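Local structure of type II restriction enzyme AgeI (Thalassobius gelatinovorus, 5DWA) at residues A[140-145]-A[176-181]; A[167-172]-A[195-200]; A[210-215]-A[241-246]. The protein recognises the double-stranded DNA sequence 5'-ACCGGT-3' and cleaves it after the first adenine, leaving fragments with terminal 5'-phosphates. All coordinates share one frame; numbering follows the deposited sequence. Where two conformers were deposited one is given.

Interaction 1 of 3, residues A[140-145]-A[176-181]; sequences KVDVMI and SDDIPA. With nucleotides of chain C.
K140 lays its aliphatic chain against the start of helix 178-187, and the tight part of the contact lies there. K140 CG is 3.3 Å from D178 OD1 and 3.5 Å from D177 O, while A181 presses in from the next helical turn, its CB 3.3 Å from K140 O. CG stands anti to the backbone N of K140 (chi1 -173°) and the chain then bends at chi2 (52°), which takes the lysine past the D178 carboxylate and on toward DNA. The amino end is held more loosely by the protein. No direct hydrogen bond joins the segments, and K140 NZ stays 4.5 Å from D178 OD2, too far for a salt bridge. NZ instead meets the DC5 phosphate of chain C, at an unusually short 2.5 Å from OP1 and with a weak bond to O5', and donates only weakly to water 1. That water lies 2.7 Å from both D142 OD2 and D178 OD1, between two carboxylates whose firmer partners are A167 N for D142, and H166 and K168 for D178. This phosphate-facing side, with its bridging water, is consistent with the DNA-binding edge of a PD-(D/E)XK nuclease. R174 of the second subunit packs on K140 and D177. D142 and V143 form a classic beta bulge opposite I165, and strand 143-148 runs on between strands 113-117 and 159-168, with helix 84-109 touching V143 and helix 123-130 touching M144.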
# COMPACT_ATOMS: atom_id res chain seq x y z
N LYS A 140 -0.50 -5.33 11.94
CA LYS A 140 -0.43 -3.92 11.52
C LYS A 140 -0.66 -2.98 12.70
O LYS A 140 -1.72 -2.36 12.84
CB LYS A 140 -1.44 -3.63 10.39
CG LYS A 140 -1.33 -2.24 9.75
CD LYS A 140 0.09 -1.91 9.28
CE LYS A 140 0.07 -0.77 8.25
NZ LYS A 140 1.41 -0.17 8.02
N VAL A 141 0.36 -2.92 13.55
CA VAL A 141 0.43 -1.95 14.64
C VAL A 141 1.91 -1.67 14.83
O VAL A 141 2.73 -2.57 14.65
CB VAL A 141 -0.25 -2.48 15.93
CG1 VAL A 141 0.43 -3.73 16.44
CG2 VAL A 141 -0.30 -1.39 16.99
N ASP A 142 2.26 -0.43 15.15
CA ASP A 142 3.65 0.00 15.01
C ASP A 142 4.41 0.23 16.31
O ASP A 142 5.58 -0.14 16.41
CB ASP A 142 3.68 1.27 14.16
CG ASP A 142 2.94 1.10 12.86
OD1 ASP A 142 3.23 0.11 12.16
OD2 ASP A 142 2.05 1.91 12.56
N VAL A 143 3.78 0.87 17.27
CA VAL A 143 4.45 1.24 18.51
C VAL A 143 3.59 0.76 19.67
O VAL A 143 2.38 0.99 19.70
CB VAL A 143 4.68 2.77 18.59
CG1 VAL A 143 5.37 3.15 19.88
CG2 VAL A 143 5.44 3.30 17.36
N MET A 144 4.18 0.05 20.63
CA MET A 144 3.35 -0.41 21.73
C MET A 144 3.36 0.62 22.86
O MET A 144 4.30 1.41 22.99
CB MET A 144 3.79 -1.80 22.22
CG MET A 144 4.96 -1.86 23.16
SD MET A 144 5.13 -3.53 23.86
CE MET A 144 6.90 -3.53 24.11
N ILE A 145 2.26 0.65 23.62
CA ILE A 145 2.12 1.53 24.76
C ILE A 145 2.06 0.66 26.00
O ILE A 145 1.29 -0.31 26.03
CB ILE A 145 0.86 2.41 24.69
CG1 ILE A 145 0.71 3.06 23.31
CG2 ILE A 145 0.87 3.46 25.81
CD1 ILE A 145 -0.68 3.67 23.09
N SER A 176 -6.42 2.00 5.79
CA SER A 176 -7.37 0.89 5.82
C SER A 176 -6.69 -0.41 6.25
O SER A 176 -7.34 -1.30 6.81
CB SER A 176 -8.04 0.72 4.46
OG SER A 176 -8.68 1.92 4.06
N ASP A 177 -5.38 -0.50 6.01
CA ASP A 177 -4.58 -1.66 6.45
C ASP A 177 -4.63 -1.81 7.96
O ASP A 177 -4.52 -2.91 8.49
CB ASP A 177 -3.11 -1.54 6.03
CG ASP A 177 -2.90 -1.48 4.53
OD1 ASP A 177 -3.89 -1.56 3.77
OD2 ASP A 177 -1.73 -1.34 4.11
N ASP A 178 -4.75 -0.68 8.65
CA ASP A 178 -4.73 -0.66 10.12
C ASP A 178 -6.07 -0.95 10.75
O ASP A 178 -6.14 -1.27 11.92
CB ASP A 178 -4.26 0.70 10.63
CG ASP A 178 -2.83 1.01 10.24
OD1 ASP A 178 -1.93 0.71 11.06
OD2 ASP A 178 -2.63 1.54 9.13
N ILE A 179 -7.15 -0.80 9.99
CA ILE A 179 -8.48 -0.89 10.59
C ILE A 179 -8.79 -2.27 11.20
O ILE A 179 -9.26 -2.34 12.33
CB ILE A 179 -9.57 -0.50 9.57
CG1 ILE A 179 -9.47 1.00 9.29
CG2 ILE A 179 -10.95 -0.85 10.09
CD1 ILE A 179 -10.35 1.46 8.14
N PRO A 180 -8.50 -3.37 10.48
CA PRO A 180 -8.82 -4.64 11.15
C PRO A 180 -8.00 -4.87 12.42
O PRO A 180 -8.56 -5.29 13.42
CB PRO A 180 -8.49 -5.70 10.08
CG PRO A 180 -8.65 -4.96 8.78
CD PRO A 180 -8.13 -3.58 9.07
N ALA A 181 -6.70 -4.56 12.39
CA ALA A 181 -5.88 -4.66 13.60
C ALA A 181 -6.46 -3.79 14.71
O ALA A 181 -6.54 -4.21 15.86
CB ALA A 181 -4.44 -4.25 13.30
P DC C 5 3.55 -1.62 6.23
OP1 DC C 5 3.26 -1.88 7.66
OP2 DC C 5 2.51 -1.85 5.21
O5' DC C 5 4.08 -0.12 6.10
C5' DC C 5 5.13 0.34 6.94
C4' DC C 5 6.14 1.12 6.14
O4' DC C 5 6.83 0.22 5.25
C3' DC C 5 5.54 2.18 5.25
O3' DC C 5 5.47 3.38 5.98
C2' DC C 5 6.54 2.28 4.08
C1' DC C 5 7.25 0.91 4.09
N1 DC C 5 6.95 0.04 2.90
C2 DC C 5 7.97 -0.29 2.01
O2 DC C 5 9.10 0.16 2.20
N3 DC C 5 7.70 -1.10 0.95
C4 DC C 5 6.46 -1.57 0.78
N4 DC C 5 6.23 -2.37 -0.27
C5 DC C 5 5.40 -1.26 1.68
C6 DC C 5 5.69 -0.46 2.72
O HOH W 1 0.46 1.83 10.39

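Interaction 2 of 3, residues A[167-172]-A[195-200]; sequences AKVSLA and STLDVK. With nucleotides of chain C.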
# COMPACT_ATOMS: atom_id res chain seq x y z
N ALA A 167 1.10 4.26 13.36
CA ALA A 167 1.84 5.47 13.01
C ALA A 167 1.94 5.55 11.50
O ALA A 167 2.40 4.61 10.85
CB ALA A 167 3.23 5.45 13.63
N LYS A 168 1.45 6.65 10.93
CA LYS A 168 1.49 6.80 9.48
C LYS A 168 1.88 8.22 9.14
O LYS A 168 1.25 9.16 9.60
CB LYS A 168 0.13 6.49 8.84
CG LYS A 168 -0.58 5.27 9.39
CD LYS A 168 -1.66 4.80 8.44
CE LYS A 168 -1.08 4.01 7.28
NZ LYS A 168 -0.54 2.69 7.73
N VAL A 169 2.92 8.37 8.34
CA VAL A 169 3.23 9.70 7.82
C VAL A 169 2.05 10.22 7.00
O VAL A 169 1.62 11.36 7.16
CB VAL A 169 4.48 9.68 6.96
CG1 VAL A 169 4.61 10.99 6.16
CG2 VAL A 169 5.71 9.43 7.82
N SER A 170 1.52 9.36 6.15
CA SER A 170 0.43 9.72 5.25
C SER A 170 -0.59 8.61 5.25
O SER A 170 -0.25 7.45 5.44
CB SER A 170 0.97 9.97 3.83
OG SER A 170 1.76 8.88 3.38
N LEU A 171 -1.85 8.97 5.02
CA LEU A 171 -2.94 8.01 5.17
C LEU A 171 -3.26 7.27 3.88
O LEU A 171 -3.36 6.04 3.89
CB LEU A 171 -4.19 8.72 5.70
CG LEU A 171 -4.03 9.37 7.08
CD1 LEU A 171 -5.35 9.99 7.53
CD2 LEU A 171 -3.51 8.36 8.11
N ALA A 172 -3.39 8.01 2.77
CA ALA A 172 -3.84 7.46 1.49
C ALA A 172 -4.97 6.48 1.74
O ALA A 172 -5.89 6.79 2.49
CB ALA A 172 -2.69 6.80 0.73
N SER A 195 -1.76 7.82 14.95
CA SER A 195 -0.91 9.00 15.01
C SER A 195 -0.40 9.26 13.61
O SER A 195 0.11 8.34 12.96
CB SER A 195 0.26 8.80 15.98
OG SER A 195 -0.23 8.55 17.29
N THR A 196 -0.55 10.49 13.12
CA THR A 196 -0.21 10.74 11.74
C THR A 196 0.33 12.13 11.53
O THR A 196 -0.00 13.05 12.26
CB THR A 196 -1.45 10.50 10.84
OG1 THR A 196 -1.06 10.59 9.46
CG2 THR A 196 -2.60 11.48 11.16
N LEU A 197 1.19 12.26 10.53
CA LEU A 197 1.60 13.58 10.07
C LEU A 197 0.61 14.10 9.03
O LEU A 197 0.71 15.27 8.63
CB LEU A 197 3.02 13.53 9.48
CG LEU A 197 4.09 13.15 10.50
CD1 LEU A 197 5.44 13.16 9.82
CD2 LEU A 197 4.06 14.11 11.67
N ASP A 198 -0.31 13.24 8.60
CA ASP A 198 -1.34 13.59 7.61
C ASP A 198 -0.73 14.35 6.44
O ASP A 198 -1.18 15.43 6.08
CB ASP A 198 -2.47 14.40 8.27
CG ASP A 198 -3.70 14.57 7.36
OD1 ASP A 198 -3.87 13.77 6.41
OD2 ASP A 198 -4.51 15.49 7.61
N VAL A 199 0.34 13.79 5.89
CA VAL A 199 1.01 14.40 4.74
C VAL A 199 0.26 14.12 3.45
O VAL A 199 0.02 12.95 3.10
CB VAL A 199 2.45 13.90 4.59
CG1 VAL A 199 3.05 14.37 3.24
CG2 VAL A 199 3.32 14.38 5.74
N LYS A 200 -0.11 15.18 2.74
CA LYS A 200 -0.52 15.07 1.34
C LYS A 200 -0.52 16.43 0.70
O LYS A 200 -1.30 17.31 1.09
CB LYS A 200 -1.91 14.44 1.16
CG LYS A 200 -2.37 14.32 -0.30
CD LYS A 200 -1.44 13.43 -1.14
CE LYS A 200 -2.01 13.21 -2.55
NZ LYS A 200 -1.16 12.29 -3.37
P DC C 6 4.23 4.38 5.74
OP1 DC C 6 4.27 5.35 6.82
OP2 DC C 6 3.03 3.59 5.42
O5' DC C 6 4.65 5.17 4.42
C5' DC C 6 5.84 5.89 4.40
C4' DC C 6 6.08 6.42 3.01
O4' DC C 6 6.12 5.33 2.07
C3' DC C 6 5.04 7.39 2.49
O3' DC C 6 5.71 8.40 1.79
C2' DC C 6 4.17 6.54 1.56
C1' DC C 6 5.19 5.53 1.02
N1 DC C 6 4.62 4.21 0.71
C2 DC C 6 4.77 3.65 -0.56
O2 DC C 6 5.34 4.29 -1.46
N3 DC C 6 4.26 2.41 -0.80
C4 DC C 6 3.66 1.74 0.18
N4 DC C 6 3.18 0.53 -0.10
C5 DC C 6 3.53 2.28 1.49
C6 DC C 6 4.02 3.50 1.71
P DG C 7 5.15 9.90 1.74
OP1 DG C 7 6.25 10.77 2.21
OP2 DG C 7 3.81 10.00 2.34
O5' DG C 7 4.96 10.16 0.18
C5' DG C 7 6.03 10.01 -0.72
C4' DG C 7 5.51 10.11 -2.15
O4' DG C 7 4.81 8.89 -2.50
C3' DG C 7 4.50 11.22 -2.37
O3' DG C 7 4.64 11.69 -3.68
C2' DG C 7 3.15 10.51 -2.18
C1' DG C 7 3.45 9.16 -2.82
N9 DG C 7 2.68 8.06 -2.26
C8 DG C 7 1.88 8.08 -1.15
N7 DG C 7 1.39 6.90 -0.86
C5 DG C 7 1.93 6.06 -1.82
C6 DG C 7 1.77 4.67 -2.01
O6 DG C 7 1.10 3.87 -1.34
N1 DG C 7 2.50 4.21 -3.10
C2 DG C 7 3.28 5.00 -3.91
N2 DG C 7 3.91 4.37 -4.90
N3 DG C 7 3.44 6.30 -3.74
C4 DG C 7 2.74 6.76 -2.68
P DT C 9 4.13 13.23 -11.02
OP1 DT C 9 5.13 13.16 -12.10
OP2 DT C 9 3.58 14.54 -10.58
O5' DT C 9 2.93 12.26 -11.39
C5' DT C 9 3.20 10.91 -11.65
C4' DT C 9 1.91 10.13 -11.68
O4' DT C 9 1.26 10.25 -10.41
C3' DT C 9 0.88 10.61 -12.71
O3' DT C 9 0.75 9.61 -13.69
C2' DT C 9 -0.42 10.82 -11.89
C1' DT C 9 -0.11 10.06 -10.61
N1 DT C 9 -0.78 10.55 -9.38
C2 DT C 9 -1.61 9.71 -8.70
O2 DT C 9 -1.91 8.60 -9.11
N3 DT C 9 -2.11 10.22 -7.54
C4 DT C 9 -1.83 11.46 -6.98
O4 DT C 9 -2.32 11.82 -5.92
C5 DT C 9 -0.93 12.29 -7.74
C7 DT C 9 -0.56 13.66 -7.25
C6 DT C 9 -0.44 11.79 -8.88
O HOH W 2 -2.47 11.95 4.93
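T196 turns its OG1 to the side opposite its own backbone N (chi1 -173°), setting the hydroxyl 2.7 Å from K168 O, to which it donates. The same OG1 accepts from D198 N, which makes an ST turn at the end of strand 191-196. The contact is the parallel pairing of strands 159-168 and 191-196, joined through helix 178-187 in a beta-alpha-beta unit, together with the loops into which both strands open. K168 N donates to S195 O at 3.0 Å, almost straight (163°). K168 O takes two donors: L197 N at 3.2 Å in the carbonyl plane, and T196 OG1 well tilted from it. Past the strands the two segments stay joined, V199 N giving a straight bond to V169 O (3.0 Å, 172°). V169 and V199 lie side by side and point the same way, with V169 CG1 3.7 Å from V199 CG2; W67 of helix 63-78 and F96 of helix 84-109 pack on V169. L171 crosses T196 at about a right angle and brings CD2 over the threonine hydroxyl. Both loops lead to DNA, consistent with a PD-(D/E)XK nuclease whose central sheet meets its substrate at the strand ends. S170 OG, also bonded to R174, donates to OP2 of DG7 of chain C at 2.6 Å. K200, its chain bent at chi2, reaches a base instead: NZ donates to O4, on the major-groove edge of DT9 of chain C, at 2.8 Å.

Interaction 3 of 3, residues A[210-215]-A[241-246]; sequences VNRGEL and NLRTSP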
# COMPACT_ATOMS: atom_id res chain seq x y z
N VAL A 210 0.39 22.82 -1.52
CA VAL A 210 0.00 23.09 -0.15
C VAL A 210 -0.40 21.77 0.51
O VAL A 210 -1.23 21.02 0.00
CB VAL A 210 -1.14 24.12 -0.07
CG1 VAL A 210 -1.51 24.40 1.38
CG2 VAL A 210 -0.71 25.41 -0.76
N ASN A 211 0.20 21.50 1.66
CA ASN A 211 0.06 20.22 2.34
C ASN A 211 -1.20 20.15 3.21
O ASN A 211 -1.14 20.33 4.43
CB ASN A 211 1.34 19.98 3.14
CG ASN A 211 1.31 18.73 3.97
OD1 ASN A 211 0.60 17.77 3.67
ND2 ASN A 211 2.11 18.72 5.03
N ARG A 212 -2.33 19.90 2.57
CA ARG A 212 -3.62 19.98 3.23
C ARG A 212 -4.03 18.67 3.90
O ARG A 212 -5.01 18.63 4.64
CB ARG A 212 -4.70 20.41 2.23
CG ARG A 212 -4.43 21.77 1.64
CD ARG A 212 -5.59 22.26 0.79
NE ARG A 212 -5.33 23.63 0.35
CZ ARG A 212 -4.63 23.93 -0.75
NH1 ARG A 212 -4.15 22.97 -1.52
NH2 ARG A 212 -4.42 25.20 -1.07
N GLY A 213 -3.30 17.60 3.64
CA GLY A 213 -3.66 16.31 4.22
C GLY A 213 -4.87 15.67 3.57
O GLY A 213 -5.37 16.14 2.54
N GLU A 214 -5.37 14.60 4.18
CA GLU A 214 -6.38 13.76 3.56
C GLU A 214 -7.58 13.47 4.46
O GLU A 214 -8.30 12.50 4.24
CB GLU A 214 -5.75 12.43 3.11
CG GLU A 214 -4.68 12.61 2.06
CD GLU A 214 -3.97 11.33 1.68
OE1 GLU A 214 -3.00 10.94 2.37
OE2 GLU A 214 -4.37 10.71 0.67
N LEU A 215 -7.81 14.32 5.45
CA LEU A 215 -8.88 14.09 6.40
C LEU A 215 -10.11 14.98 6.18
O LEU A 215 -11.09 14.85 6.90
CB LEU A 215 -8.36 14.26 7.83
CG LEU A 215 -7.54 13.05 8.31
CD1 LEU A 215 -6.72 13.37 9.56
CD2 LEU A 215 -8.49 11.88 8.57
N ASN A 241 -0.33 17.64 11.38
CA ASN A 241 -0.48 18.62 10.32
C ASN A 241 -1.38 19.72 10.85
O ASN A 241 -2.56 19.48 11.09
CB ASN A 241 -1.09 17.98 9.07
CG ASN A 241 -1.08 18.91 7.87
OD1 ASN A 241 -1.10 20.13 8.02
ND2 ASN A 241 -1.05 18.33 6.67
N LEU A 242 -0.83 20.92 11.04
CA LEU A 242 -1.63 22.02 11.58
C LEU A 242 -2.84 22.37 10.70
O LEU A 242 -3.76 23.05 11.17
CB LEU A 242 -0.76 23.26 11.78
CG LEU A 242 0.43 23.08 12.72
CD1 LEU A 242 1.18 24.40 12.92
CD2 LEU A 242 -0.02 22.49 14.05
N ARG A 243 -2.86 21.92 9.45
CA ARG A 243 -4.00 22.14 8.55
C ARG A 243 -5.12 21.12 8.69
O ARG A 243 -6.22 21.32 8.17
CB ARG A 243 -3.54 22.16 7.10
CG ARG A 243 -2.64 23.33 6.78
CD ARG A 243 -2.44 23.48 5.29
NE ARG A 243 -1.30 24.35 5.05
CZ ARG A 243 -0.03 23.95 5.15
NH1 ARG A 243 0.25 22.68 5.46
NH2 ARG A 243 0.96 24.80 4.94
N THR A 244 -4.86 20.02 9.40
CA THR A 244 -5.90 19.03 9.65
C THR A 244 -7.02 19.69 10.45
O THR A 244 -6.76 20.39 11.42
CB THR A 244 -5.37 17.82 10.44
OG1 THR A 244 -4.27 17.21 9.73
CG2 THR A 244 -6.47 16.79 10.66
N SER A 245 -8.26 19.48 10.02
CA SER A 245 -9.40 19.99 10.78
C SER A 245 -9.70 19.04 11.93
O SER A 245 -9.91 17.85 11.71
CB SER A 245 -10.63 20.15 9.89
OG SER A 245 -10.39 21.12 8.89
N PRO A 246 -9.73 19.58 13.16
CA PRO A 246 -10.09 18.73 14.29
C PRO A 246 -11.56 18.34 14.25
O PRO A 246 -12.36 18.97 13.56
CB PRO A 246 -9.79 19.62 15.50
CG PRO A 246 -9.84 21.01 14.98
CD PRO A 246 -9.32 20.93 13.58
O HOH W 3 -6.75 20.59 5.28
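A type I beta turn from N241 to T244, just beyond strand 236-239, meets an inverse gamma turn centred on N211 in the loop that leads to helix 223-230. The N211 carbonyl is the joint between them. N241 ND2 donates to N211 O at 3.0 Å in a nearly straight bond (168°); the oxygen lies in the plane of the N241 amide, whereas the nitrogen stands well above the N211 carbonyl plane and so is not on a lone pair. From R243 comes a second, weak bond, NH1 to N211 O at 2.9 Å. The R243 chain, extended from CG to NE, runs past N211 O to deliver the guanidinium, and its NH2 forms a salt bridge with D65. V210 crosses that side chain at about a right angle and sets CG1 over one face of the guanidinium, 3.7 Å from NE. The N211 and N241 side chains slide past each other in opposite directions, their amide planes 44° apart. N211 OD1 accepts from K200 N, and ND2 reaches S64 and D65, so several bonds fix the rotation of this amide. A small apolar contact closes the other end: L215 CD1 meets T244 CG2 at 3.6 Å, with I257 of strand 257-259 touching both side chains. Water 3 donates to R212 O at 2.7 Å and to R243 O at 3.0 Å, linking the two backbones. Within the turn, T244 N bonds to N241 O at 2.9 Å, and the N241 side chain adds its own ring, OD1 accepting from R243 N at 2.9 Å. An asparagine at the first position, its side-chain oxygen bonded to the backbone N two residues on, is the arrangement that defines an Asx turn, here superposed on the type I turn.

Interactions 1 and 2 alternate along the chain, while interaction 3 follows both. The centres of 1 and 2 are 13 Å apart, those of 2 and 3 10 Å, and those of 1 and 3 21 Å, so interaction 2 connects the other two. Interactions 1 and 2 reach the same mixed sheet through its neighbouring strands 143-148 and 159-168, and helix 178-187, part of interaction 1, connects the two strands of interaction 2; they touch through D142 and D178 against A167 and K168. D198 ties interaction 2 to the loops of interaction 3 through T244 OG1 and E214 N. Together they run from the beta bulge along the DNA-facing strand ends to the outer loops.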